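PDB 5U1T: separin from Saccharomyces cerevisiae, which cleaves the cohesin subunit MCD1/SCC1 at the onset of anaphase as a caspase-like cysteine protease, so that chromosomes can segregate. Local coordinates for residues A[1451-1457]-A[1477-1483]. Sequence-based numbering, arbitrary orientation.
Sequences PEEETLL and YVRSKEI
V1478 is the bump and the first turn of helix 1453-1461 supplies the hollow, in a contact that belongs to the caspase-like protease domain of separase. The example illustrates how a loop is seated on a helix start by apolar side chains that fit between one another and a three-residue salt-bridge network beside them. The two methyls of V1478 divide the work. CG1 lies against L1456, while CG2, set anti to the backbone N, reaches L1457, whose CD2 is 3.6 Å from it; the extended E1453 chain passes V1478 at about a right angle. L1457 in turn is a bump: its CD1 sits against the CB and CG of E1482, on the short helix 1480-1483. At the other end, P1451 tips its CG-CD edge down onto one face of the Y1477 ring, a CH-pi contact in which CD is 3.7 Å from the ring centroid, only 7° off the normal. P1418 touches both residues, and the Y1477 side chain lies about 12 Å from that of C1497, the probable catalytic cysteine. Alongside V1478, E1453 OE1 forms a salt bridge with R1479 NE at 2.9 Å through its syn lone pair; OE1 lies close to the guanidinium plane, although carboxylate and guanidinium are turned 43° apart. E1482 OE1 lies over one guanidinium face, offset toward the rim, in a contact of charges only. A leucine at E1453 would probably leave the R1479 guanidinium and backbone N without their shared acceptor, with the guanidinium freer to turn. R1479 N also points at E1453 OE1, weakly but nearly straight, at 3.3 Å and 171°.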
loop_
_atom_site.group_PDB
_atom_site.type_symbol
_atom_site.label_atom_id
_atom_site.label_comp_id
_atom_site.label_asym_id
_atom_site.label_seq_id
_atom_site.Cartn_x
_atom_site.Cartn_y
_atom_site.Cartn_z
ATOM N N PRO A 1451 -14.124 0.407 -43.371
ATOM C CA PRO A 1451 -12.688 0.563 -43.622
ATOM C C PRO A 1451 -11.867 0.102 -42.422
ATOM O O PRO A 1451 -12.277 0.348 -41.295
ATOM C CB PRO A 1451 -12.537 2.066 -43.862
ATOM C CG PRO A 1451 -13.644 2.684 -43.061
ATOM C CD PRO A 1451 -14.786 1.700 -43.100
ATOM N N GLU A 1452 -10.744 -0.571 -42.663
ATOM C CA GLU A 1452 -9.903 -1.072 -41.581
ATOM C C GLU A 1452 -8.810 -0.069 -41.226
ATOM O O GLU A 1452 -8.281 0.607 -42.109
ATOM C CB GLU A 1452 -9.293 -2.427 -41.959
ATOM C CG GLU A 1452 -9.970 -3.621 -41.286
ATOM C CD GLU A 1452 -9.616 -4.939 -41.956
ATOM O OE1 GLU A 1452 -9.469 -5.958 -41.224
ATOM O OE2 GLU A 1452 -9.485 -4.955 -43.211
ATOM N N GLU A 1453 -8.474 -0.001 -39.936
ATOM C CA GLU A 1453 -7.645 1.068 -39.365
ATOM C C GLU A 1453 -6.416 1.480 -40.176
ATOM O O GLU A 1453 -6.148 2.672 -40.331
ATOM C CB GLU A 1453 -7.183 0.680 -37.962
ATOM C CG GLU A 1453 -6.545 1.842 -37.191
ATOM C CD GLU A 1453 -6.099 1.454 -35.789
ATOM O OE1 GLU A 1453 -6.282 2.246 -34.836
ATOM O OE2 GLU A 1453 -5.556 0.346 -35.644
ATOM N N GLU A 1454 -5.673 0.511 -40.700
ATOM C CA GLU A 1454 -4.424 0.826 -41.390
ATOM C C GLU A 1454 -4.638 1.501 -42.755
ATOM O O GLU A 1454 -3.748 2.198 -43.252
ATOM C CB GLU A 1454 -3.576 -0.441 -41.563
ATOM C CG GLU A 1454 -3.705 -1.101 -42.938
ATOM C CD GLU A 1454 -2.814 -2.323 -43.100
ATOM O OE1 GLU A 1454 -2.396 -2.902 -42.061
ATOM O OE2 GLU A 1454 -2.531 -2.703 -44.269
ATOM N N THR A 1455 -5.804 1.317 -43.366
ATOM C CA THR A 1455 -5.985 1.854 -44.712
ATOM C C THR A 1455 -6.402 3.330 -44.668
ATOM O O THR A 1455 -6.056 4.103 -45.572
ATOM C CB THR A 1455 -7.012 1.028 -45.551
ATOM O OG1 THR A 1455 -8.289 1.011 -44.898
ATOM C CG2 THR A 1455 -6.531 -0.409 -45.717
ATOM N N LEU A 1456 -7.121 3.754 -43.634
ATOM C CA LEU A 1456 -7.448 5.172 -43.615
ATOM C C LEU A 1456 -6.350 5.948 -42.891
ATOM O O LEU A 1456 -6.221 7.150 -43.072
ATOM C CB LEU A 1456 -8.835 5.448 -43.011
ATOM C CG LEU A 1456 -9.333 4.797 -41.733
ATOM C CD1 LEU A 1456 -8.375 5.098 -40.631
ATOM C CD2 LEU A 1456 -10.719 5.320 -41.389
ATOM N N LEU A 1457 -5.547 5.258 -42.087
ATOM C CA LEU A 1457 -4.361 5.898 -41.546
ATOM C C LEU A 1457 -3.423 6.259 -42.696
ATOM O O LEU A 1457 -2.785 7.306 -42.680
ATOM C CB LEU A 1457 -3.663 4.998 -40.528
ATOM C CG LEU A 1457 -4.287 5.082 -39.134
ATOM C CD1 LEU A 1457 -3.513 4.252 -38.156
ATOM C CD2 LEU A 1457 -4.354 6.517 -38.644
ATOM N N TYR A 1477 -13.433 3.348 -36.738
ATOM C CA TYR A 1477 -12.511 2.627 -37.619
ATOM C C TYR A 1477 -11.043 2.983 -37.369
ATOM O O TYR A 1477 -10.159 2.390 -37.971
ATOM C CB TYR A 1477 -12.845 2.893 -39.099
ATOM C CG TYR A 1477 -14.316 2.799 -39.423
ATOM C CD1 TYR A 1477 -15.054 1.665 -39.096
ATOM C CD2 TYR A 1477 -14.974 3.858 -40.023
ATOM C CE1 TYR A 1477 -16.402 1.582 -39.381
ATOM C CE2 TYR A 1477 -16.316 3.788 -40.307
ATOM C CZ TYR A 1477 -17.025 2.651 -39.990
ATOM O OH TYR A 1477 -18.368 2.593 -40.277
ATOM N N VAL A 1478 -10.773 3.953 -36.507
ATOM C CA VAL A 1478 -9.391 4.319 -36.207
ATOM C C VAL A 1478 -9.321 5.085 -34.903
ATOM O O VAL A 1478 -10.117 5.988 -34.656
ATOM C CB VAL A 1478 -8.767 5.156 -37.327
ATOM C CG1 VAL A 1478 -9.608 6.384 -37.618
ATOM C CG2 VAL A 1478 -7.336 5.528 -36.991
ATOM N N ARG A 1479 -8.372 4.704 -34.058
ATOM C CA ARG A 1479 -8.295 5.233 -32.707
ATOM C C ARG A 1479 -7.791 6.662 -32.684
ATOM O O ARG A 1479 -7.009 7.063 -33.549
ATOM C CB ARG A 1479 -7.388 4.355 -31.856
ATOM C CG ARG A 1479 -7.912 2.948 -31.660
ATOM C CD ARG A 1479 -6.853 2.078 -31.054
ATOM N NE ARG A 1479 -5.872 1.640 -32.041
ATOM C CZ ARG A 1479 -4.680 1.148 -31.723
ATOM N NH1 ARG A 1479 -3.830 0.755 -32.666
ATOM N NH2 ARG A 1479 -4.339 1.061 -30.444
ATOM N N SER A 1480 -8.246 7.416 -31.686
ATOM C CA SER A 1480 -7.817 8.794 -31.464
ATOM C C SER A 1480 -6.286 8.871 -31.447
ATOM O O SER A 1480 -5.688 9.799 -31.986
ATOM C CB SER A 1480 -8.403 9.335 -30.141
ATOM O OG SER A 1480 -9.815 9.136 -30.028
ATOM N N LYS A 1481 -5.672 7.853 -30.855
ATOM C CA LYS A 1481 -4.234 7.797 -30.582
ATOM C C LYS A 1481 -3.332 7.874 -31.798
ATOM O O LYS A 1481 -2.295 8.536 -31.767
ATOM C CB LYS A 1481 -3.918 6.500 -29.839
ATOM C CG LYS A 1481 -4.846 6.251 -28.674
ATOM C CD LYS A 1481 -4.264 6.818 -27.384
ATOM C CE LYS A 1481 -2.931 6.151 -27.026
ATOM N NZ LYS A 1481 -2.434 6.577 -25.681
ATOM N N GLU A 1482 -3.713 7.162 -32.852
ATOM C CA GLU A 1482 -2.880 7.050 -34.036
ATOM C C GLU A 1482 -3.009 8.267 -34.953
ATOM O O GLU A 1482 -2.034 8.668 -35.600
ATOM C CB GLU A 1482 -3.225 5.774 -34.805
ATOM C CG GLU A 1482 -2.070 4.780 -34.914
ATOM C CD GLU A 1482 -1.605 4.252 -33.561
ATOM O OE1 GLU A 1482 -2.440 4.061 -32.643
ATOM O OE2 GLU A 1482 -0.384 4.031 -33.424
ATOM N N ILE A 1483 -4.202 8.853 -35.035
ATOM C CA ILE A 1483 -4.333 10.095 -35.780
ATOM C C ILE A 1483 -3.387 11.109 -35.140
ATOM O O ILE A 1483 -2.635 11.800 -35.841
ATOM C CB ILE A 1483 -5.773 10.632 -35.780
ATOM C CG1 ILE A 1483 -6.665 9.765 -36.659
ATOM C CG2 ILE A 1483 -5.797 12.042 -36.293
ATOM C CD1 ILE A 1483 -8.109 9.870 -36.301
#